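Local coordinates for protein glucose 1-dehydrogenase (PDB 2VWG) that oxidises D-glucose and several other aldoses to the corresponding lactone or aldonate with a catalytic zinc ion, passing the electrons to NADP(+) or, less readily, NAD(+), at residues T86-P91 against G300-H305; P151-E156 against E307-A312. All coordinates share one frame; numbering follows the deposited sequence.

Contact 1: T86-P91 against G300-H305; sequences TVRRPP and GSVNSH. With LGC (D-glucono-1,5-lactone), chain C; NAP (NADP nicotinamide-adenine-dinucleotide phosphate), chain B.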
# COMPACT_ATOMS: atom_id res chain seq x y z
N THR A 86 -23.95 -0.77 -12.66
CA THR A 86 -22.80 -1.34 -11.96
C THR A 86 -22.69 -2.84 -12.28
O THR A 86 -23.61 -3.45 -12.84
CB THR A 86 -22.84 -1.10 -10.42
OG1 THR A 86 -23.86 -1.90 -9.82
CG2 THR A 86 -23.08 0.40 -10.10
N VAL A 87 -21.58 -3.43 -11.90
CA VAL A 87 -21.26 -4.78 -12.32
C VAL A 87 -21.57 -5.84 -11.25
O VAL A 87 -22.02 -6.93 -11.59
CB VAL A 87 -19.81 -4.85 -12.78
CG1 VAL A 87 -19.40 -6.30 -13.11
CG2 VAL A 87 -19.63 -3.92 -14.01
N ARG A 88 -21.38 -5.52 -9.97
CA ARG A 88 -21.55 -6.54 -8.94
C ARG A 88 -22.99 -6.67 -8.42
O ARG A 88 -23.71 -5.69 -8.28
CB ARG A 88 -20.57 -6.33 -7.79
CG ARG A 88 -19.23 -6.87 -8.14
CD ARG A 88 -18.23 -6.75 -7.05
NE ARG A 88 -16.93 -7.25 -7.51
CZ ARG A 88 -15.88 -7.43 -6.72
NH1 ARG A 88 -15.93 -7.12 -5.43
NH2 ARG A 88 -14.75 -7.92 -7.23
N ARG A 89 -23.38 -7.92 -8.17
CA ARG A 89 -24.69 -8.24 -7.61
C ARG A 89 -24.49 -9.28 -6.50
O ARG A 89 -23.50 -10.01 -6.52
CB ARG A 89 -25.61 -8.82 -8.68
CG ARG A 89 -25.91 -7.87 -9.84
CD ARG A 89 -26.80 -6.72 -9.41
NE ARG A 89 -27.08 -5.84 -10.55
CZ ARG A 89 -26.27 -4.89 -11.01
NH1 ARG A 89 -25.11 -4.65 -10.42
NH2 ARG A 89 -26.63 -4.16 -12.06
N PRO A 90 -25.41 -9.33 -5.52
CA PRO A 90 -25.31 -10.33 -4.46
C PRO A 90 -25.34 -11.76 -5.01
O PRO A 90 -26.00 -12.01 -6.03
CB PRO A 90 -26.54 -10.07 -3.58
CG PRO A 90 -27.17 -8.84 -4.06
CD PRO A 90 -26.57 -8.43 -5.37
N PRO A 91 -24.62 -12.69 -4.36
CA PRO A 91 -24.58 -14.06 -4.85
C PRO A 91 -25.87 -14.83 -4.54
O PRO A 91 -26.82 -14.26 -4.01
CB PRO A 91 -23.36 -14.65 -4.12
CG PRO A 91 -23.30 -13.90 -2.86
CD PRO A 91 -23.81 -12.51 -3.15
N GLY A 300 -3.68 -2.65 -4.43
CA GLY A 300 -4.47 -3.31 -5.47
C GLY A 300 -5.90 -2.84 -5.43
O GLY A 300 -6.40 -2.46 -4.39
N SER A 301 -6.57 -2.87 -6.58
CA SER A 301 -7.93 -2.37 -6.69
C SER A 301 -8.71 -3.15 -7.74
O SER A 301 -8.18 -3.45 -8.82
CB SER A 301 -7.92 -0.89 -7.05
OG SER A 301 -9.23 -0.34 -7.03
N VAL A 302 -9.95 -3.48 -7.43
CA VAL A 302 -10.82 -4.18 -8.37
C VAL A 302 -12.22 -3.63 -8.27
O VAL A 302 -12.66 -3.21 -7.19
CB VAL A 302 -10.79 -5.73 -8.16
CG1 VAL A 302 -11.46 -6.13 -6.82
CG2 VAL A 302 -11.46 -6.44 -9.34
N ASN A 303 -12.91 -3.57 -9.41
CA ASN A 303 -14.30 -3.19 -9.46
C ASN A 303 -14.44 -1.71 -9.08
O ASN A 303 -13.45 -0.95 -9.09
CB ASN A 303 -15.14 -4.15 -8.58
CG ASN A 303 -16.63 -4.09 -8.87
OD1 ASN A 303 -17.41 -3.69 -8.01
ND2 ASN A 303 -17.04 -4.50 -10.07
N SER A 304 -15.66 -1.28 -8.79
CA SER A 304 -15.96 0.12 -8.50
C SER A 304 -17.43 0.17 -8.11
O SER A 304 -18.17 -0.78 -8.37
CB SER A 304 -15.70 1.01 -9.72
OG SER A 304 -16.42 0.56 -10.86
N HIS A 305 -17.84 1.26 -7.48
CA HIS A 305 -19.22 1.42 -7.11
C HIS A 305 -19.76 2.80 -7.46
O HIS A 305 -19.10 3.59 -8.13
CB HIS A 305 -19.42 1.07 -5.63
CG HIS A 305 -20.82 0.63 -5.32
ND1 HIS A 305 -21.50 -0.29 -6.09
CD2 HIS A 305 -21.69 1.04 -4.36
CE1 HIS A 305 -22.72 -0.45 -5.60
NE2 HIS A 305 -22.86 0.35 -4.56
C1 LGC C . -13.30 -5.81 -15.01
C2 LGC C . -14.43 -4.98 -14.53
O5 LGC C . -12.71 -6.82 -14.22
O1 LGC C . -12.86 -5.62 -16.14
O2 LGC C . -14.28 -3.66 -14.98
C3 LGC C . -14.60 -4.99 -13.02
O3 LGC C . -15.91 -4.58 -12.70
C4 LGC C . -14.36 -6.37 -12.43
O4 LGC C . -14.48 -6.27 -11.03
C5 LGC C . -12.95 -6.85 -12.82
C6 LGC C . -12.67 -8.26 -12.30
O6 LGC C . -13.56 -9.17 -12.90
PA NAP B . -5.64 -5.06 -22.84
O1A NAP B . -6.43 -4.35 -23.86
O2A NAP B . -5.29 -6.46 -23.03
O5B NAP B . -4.33 -4.18 -22.60
C5B NAP B . -3.20 -4.76 -22.02
C4B NAP B . -2.00 -4.11 -22.69
O4B NAP B . -0.84 -4.39 -21.95
C3B NAP B . -1.80 -4.62 -24.12
O3B NAP B . -1.91 -3.56 -25.04
C2B NAP B . -0.41 -5.22 -24.08
O2B NAP B . 0.32 -4.95 -25.23
C1B NAP B . 0.22 -4.56 -22.85
N9A NAP B . 1.30 -5.39 -22.31
C8A NAP B . 1.20 -6.67 -21.82
N7A NAP B . 2.43 -7.07 -21.43
C5A NAP B . 3.30 -6.07 -21.66
C6A NAP B . 4.66 -5.94 -21.46
N6A NAP B . 5.37 -6.94 -20.94
N1A NAP B . 5.29 -4.77 -21.81
C2A NAP B . 4.57 -3.72 -22.34
N3A NAP B . 3.21 -3.85 -22.55
C4A NAP B . 2.60 -5.01 -22.21
O3 NAP B . -6.43 -4.95 -21.44
PN NAP B . -7.25 -3.72 -20.82
O1N NAP B . -6.58 -2.42 -21.10
O2N NAP B . -8.69 -3.87 -21.13
O5D NAP B . -6.99 -4.09 -19.28
C5D NAP B . -5.68 -4.17 -18.78
C4D NAP B . -5.60 -5.11 -17.60
O4D NAP B . -6.41 -4.61 -16.54
C3D NAP B . -6.12 -6.51 -17.89
O3D NAP B . -5.35 -7.43 -17.15
C2D NAP B . -7.53 -6.47 -17.37
O2D NAP B . -8.03 -7.73 -17.04
C1D NAP B . -7.35 -5.59 -16.14
N1N NAP B . -8.55 -4.92 -15.65
C2N NAP B . -8.77 -4.94 -14.30
C3N NAP B . -9.86 -4.29 -13.77
C7N NAP B . -9.94 -4.17 -12.27
O7N NAP B . -11.20 -3.97 -11.73
N7N NAP B . -8.84 -4.31 -11.53
C4N NAP B . -10.75 -3.63 -14.59
C5N NAP B . -10.50 -3.60 -15.96
C6N NAP B . -9.39 -4.25 -16.48
P2B NAP B . 0.30 -5.93 -26.52
O1X NAP B . -1.00 -5.74 -27.19
O2X NAP B . 0.50 -7.35 -26.13
O3X NAP B . 1.43 -5.39 -27.37
O HOH W 1 -19.33 -2.17 -10.74
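The guanidinium of Arg88 and the side-chain amide of Asn303 lie stacked, their planes 15° apart. Over one guanidinium face sits Asn303 CB, 3.7 Å above the plane and offset toward the rim. From there the amide itself lies alongside Arg88 NE and CD, with Asn303 OD1 3.3 Å from Arg88 CD. No hydrogen bond joins the stacked pair; the arginine N-H groups are engaged elsewhere, NE in a salt bridge to Glu114 and NH1 on the carbonyl of Pro104. Tyr112 adds a cation-pi contact. Val302 crosses Arg88 at about a right angle, with its CG1 3.8 Å from Arg88 NH2. Replacing Arg88 by an alanine is likely to leave Glu114 without this charged partner and the Asn303 amide without the group stacked on it, freer to turn away from the sugar.

The same amide is one of the groups that hold the lactone. Asn303 reaches it because chi1 of -163° swings CG away from the main-chain N, and ND2 spans two neighbouring hydroxyls, donating to LGC O3 at 2.9 Å and, less closely, to LGC O4 at 3.3 Å. The Asn303 backbone meanwhile serves the cofactor: its N donates almost straight (166°) to NAP O7N at 2.9 Å, and NAP N7N donates to Ser301 O at 2.9 Å, so both ends of the carboxamide are bonded to the backbone. Val87 packs beside the amide, its CB and both methyls near LGC O3, while one water takes the Val87 N-H and donates to Ser304 O. Here the GroES-like part of the chain meets the loop after strand 297-300, the last strand of the Rossmann sheet; this is the substrate and nicotinamide cleft between the two domains of a zinc-containing alcohol dehydrogenase.

Contact 2: P151-E156 against E307-A312; sequences PISITE and EHFEAA. With NAP (NADP nicotinamide-adenine-dinucleotide phosphate), chain B; LGC (D-glucono-1,5-lactone), chain C.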
# COMPACT_ATOMS: atom_id res chain seq x y z
N PRO A 151 -15.23 1.67 -17.31
CA PRO A 151 -13.76 1.64 -17.20
C PRO A 151 -13.14 2.89 -16.57
O PRO A 151 -12.16 2.77 -15.85
CB PRO A 151 -13.29 1.43 -18.65
CG PRO A 151 -14.49 1.64 -19.51
CD PRO A 151 -15.70 1.47 -18.70
N ILE A 152 -13.72 4.06 -16.81
CA ILE A 152 -13.29 5.27 -16.13
C ILE A 152 -13.46 5.09 -14.62
O ILE A 152 -12.57 5.45 -13.85
CB ILE A 152 -14.04 6.52 -16.60
CG1 ILE A 152 -13.69 6.84 -18.07
CG2 ILE A 152 -13.63 7.76 -15.74
CD1 ILE A 152 -14.49 8.00 -18.66
N SER A 153 -14.59 4.51 -14.20
CA SER A 153 -14.88 4.34 -12.78
C SER A 153 -13.86 3.43 -12.09
O SER A 153 -13.60 3.60 -10.90
CB SER A 153 -16.31 3.82 -12.56
OG SER A 153 -16.41 2.42 -12.79
N ILE A 154 -13.32 2.46 -12.84
CA ILE A 154 -12.26 1.57 -12.34
C ILE A 154 -11.05 2.38 -11.87
O ILE A 154 -10.54 2.19 -10.77
CB ILE A 154 -11.83 0.54 -13.45
CG1 ILE A 154 -12.97 -0.44 -13.75
CG2 ILE A 154 -10.52 -0.23 -13.06
CD1 ILE A 154 -13.48 -1.20 -12.55
N THR A 155 -10.64 3.32 -12.71
CA THR A 155 -9.53 4.19 -12.37
C THR A 155 -9.91 5.18 -11.26
O THR A 155 -9.08 5.46 -10.39
CB THR A 155 -9.03 4.91 -13.61
OG1 THR A 155 -8.55 3.94 -14.55
CG2 THR A 155 -7.92 5.93 -13.25
N GLU A 156 -11.14 5.66 -11.25
CA GLU A 156 -11.59 6.56 -10.16
C GLU A 156 -11.41 5.86 -8.81
O GLU A 156 -10.93 6.48 -7.86
CB GLU A 156 -13.05 6.99 -10.31
CG GLU A 156 -13.38 7.79 -11.56
CD GLU A 156 -12.83 9.21 -11.57
OE1 GLU A 156 -12.15 9.64 -10.61
OE2 GLU A 156 -13.09 9.92 -12.56
N GLU A 307 -20.43 5.82 -6.46
CA GLU A 307 -19.75 7.11 -6.34
C GLU A 307 -18.63 7.26 -7.38
O GLU A 307 -18.37 8.36 -7.88
CB GLU A 307 -19.23 7.31 -4.91
CG GLU A 307 -18.20 6.24 -4.42
CD GLU A 307 -18.80 4.90 -3.90
OE1 GLU A 307 -20.04 4.67 -3.98
OE2 GLU A 307 -18.00 4.05 -3.40
N HIS A 308 -18.00 6.14 -7.74
CA HIS A 308 -16.96 6.14 -8.77
C HIS A 308 -17.54 6.36 -10.16
O HIS A 308 -16.90 7.00 -10.99
CB HIS A 308 -16.18 4.83 -8.72
CG HIS A 308 -15.59 4.55 -7.37
ND1 HIS A 308 -15.85 3.39 -6.68
CD2 HIS A 308 -14.82 5.31 -6.56
CE1 HIS A 308 -15.22 3.42 -5.52
NE2 HIS A 308 -14.59 4.58 -5.42
N PHE A 309 -18.73 5.82 -10.41
CA PHE A 309 -19.45 6.03 -11.67
C PHE A 309 -19.88 7.49 -11.80
O PHE A 309 -19.76 8.08 -12.88
CB PHE A 309 -20.69 5.10 -11.76
CG PHE A 309 -20.37 3.65 -12.09
CD1 PHE A 309 -19.76 2.82 -11.17
CD2 PHE A 309 -20.76 3.10 -13.31
CE1 PHE A 309 -19.48 1.48 -11.48
CE2 PHE A 309 -20.50 1.75 -13.62
CZ PHE A 309 -19.85 0.95 -12.71
N GLU A 310 -20.38 8.07 -10.71
CA GLU A 310 -20.72 9.49 -10.69
C GLU A 310 -19.52 10.38 -10.98
O GLU A 310 -19.60 11.29 -11.81
CB GLU A 310 -21.34 9.87 -9.34
CG GLU A 310 -22.70 9.24 -9.15
CD GLU A 310 -23.32 9.54 -7.81
OE1 GLU A 310 -22.67 10.17 -6.96
OE2 GLU A 310 -24.47 9.11 -7.61
N ALA A 311 -18.41 10.10 -10.32
CA ALA A 311 -17.17 10.82 -10.54
C ALA A 311 -16.74 10.72 -12.00
O ALA A 311 -16.25 11.69 -12.58
CB ALA A 311 -16.08 10.26 -9.64
N ALA A 312 -16.93 9.55 -12.58
CA ALA A 312 -16.55 9.31 -13.98
C ALA A 312 -17.27 10.25 -14.95
O ALA A 312 -16.68 10.65 -15.96
CB ALA A 312 -16.82 7.83 -14.36
PA NAP B . -5.64 -5.06 -22.84
O1A NAP B . -6.43 -4.35 -23.86
O2A NAP B . -5.29 -6.46 -23.03
O5B NAP B . -4.33 -4.18 -22.60
C5B NAP B . -3.20 -4.76 -22.02
C4B NAP B . -2.00 -4.11 -22.69
O4B NAP B . -0.84 -4.39 -21.95
C3B NAP B . -1.80 -4.62 -24.12
O3B NAP B . -1.91 -3.56 -25.04
C2B NAP B . -0.41 -5.22 -24.08
O2B NAP B . 0.32 -4.95 -25.23
C1B NAP B . 0.22 -4.56 -22.85
N9A NAP B . 1.30 -5.39 -22.31
C8A NAP B . 1.20 -6.67 -21.82
N7A NAP B . 2.43 -7.07 -21.43
C5A NAP B . 3.30 -6.07 -21.66
C6A NAP B . 4.66 -5.94 -21.46
N6A NAP B . 5.37 -6.94 -20.94
N1A NAP B . 5.29 -4.77 -21.81
C2A NAP B . 4.57 -3.72 -22.34
N3A NAP B . 3.21 -3.85 -22.55
C4A NAP B . 2.60 -5.01 -22.21
O3 NAP B . -6.43 -4.95 -21.44
PN NAP B . -7.25 -3.72 -20.82
O1N NAP B . -6.58 -2.42 -21.10
O2N NAP B . -8.69 -3.87 -21.13
O5D NAP B . -6.99 -4.09 -19.28
C5D NAP B . -5.68 -4.17 -18.78
C4D NAP B . -5.60 -5.11 -17.60
O4D NAP B . -6.41 -4.61 -16.54
C3D NAP B . -6.12 -6.51 -17.89
O3D NAP B . -5.35 -7.43 -17.15
C2D NAP B . -7.53 -6.47 -17.37
O2D NAP B . -8.03 -7.73 -17.04
C1D NAP B . -7.35 -5.59 -16.14
N1N NAP B . -8.55 -4.92 -15.65
C2N NAP B . -8.77 -4.94 -14.30
C3N NAP B . -9.86 -4.29 -13.77
C7N NAP B . -9.94 -4.17 -12.27
O7N NAP B . -11.20 -3.97 -11.73
N7N NAP B . -8.84 -4.31 -11.53
C4N NAP B . -10.75 -3.63 -14.59
C5N NAP B . -10.50 -3.60 -15.96
C6N NAP B . -9.39 -4.25 -16.48
P2B NAP B . 0.30 -5.93 -26.52
O1X NAP B . -1.00 -5.74 -27.19
O2X NAP B . 0.50 -7.35 -26.13
O3X NAP B . 1.43 -5.39 -27.37
C1 LGC C . -13.30 -5.81 -15.01
C2 LGC C . -14.43 -4.98 -14.53
O5 LGC C . -12.71 -6.82 -14.22
O1 LGC C . -12.86 -5.62 -16.14
O2 LGC C . -14.28 -3.66 -14.98
C3 LGC C . -14.60 -4.99 -13.02
O3 LGC C . -15.91 -4.58 -12.70
C4 LGC C . -14.36 -6.37 -12.43
O4 LGC C . -14.48 -6.27 -11.03
C5 LGC C . -12.95 -6.85 -12.82
C6 LGC C . -12.67 -8.26 -12.30
O6 LGC C . -13.56 -9.17 -12.90
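A serine hydroxyl sits over the face of an aromatic ring: Ser153 OG stands 3.5 Å above the plane of Phe309, offset toward the rim. Ser153 CB makes a CH-pi contact with the same ring, 4.1 Å from the Phe309 centroid and 21° off its normal. The torsion (chi1 79°) sets OG between the backbone N and the carbonyl carbon, from where the hydroxyl also hydrogen-bonds Glu150 O, one turn back in its own helix, and Ser304 OG.

Small residues let the helices come close, their axes 8.0 Å apart at a crossing angle of 111°. Ile152 CG2 presses on the methyl of Ala312, CB, at a tight 3.5 Å, and His308 CB sits 3.6 Å from Ser153 O. Farther along, Glu156 bends at chi2 and lays its chain over the second helix: CG packs 3.7 Å from His308 O, and CD rests 3.9 Å from Ala311 CB. Glu156 OE2 is hydrogen-bonded to the hydroxyl of Thr315. The His308 imidazole is fixed at both nitrogens, NE2 by Glu160 and ND1 by the backbone N of His305, the residue just before the helix. Glu307 CG covers the centre of one face of that ring.

On helix 149-165, Ile154 turns toward the ligands instead, with CD1 3.5 Å from LGC O2. The crossing is helix-on-helix packing behind the active site, joining the helix that carries the zinc ligand Glu150 to the one that follows the last strand of the Rossmann sheet.

How the contacts relate
From the N terminus, the chain first lays down 86-91 in the GroES-like part, then enters helix 149-165 with 151-156. It next builds the Rossmann sheet before returning, almost without a break, through 300-305 and 307-312. Contact 1 closes a loop of 208 residues and contact 2 one of 150, and the two loops cross because their segments alternate. Contact 1 ties the two domains together; contact 2 ties two helices of the nucleotide-binding half. Their centres are 12 Å apart, and they touch directly: Thr86 packs on Phe309, and Ile154 on the backbone of Asn303. Both also border the lactone and the cofactor.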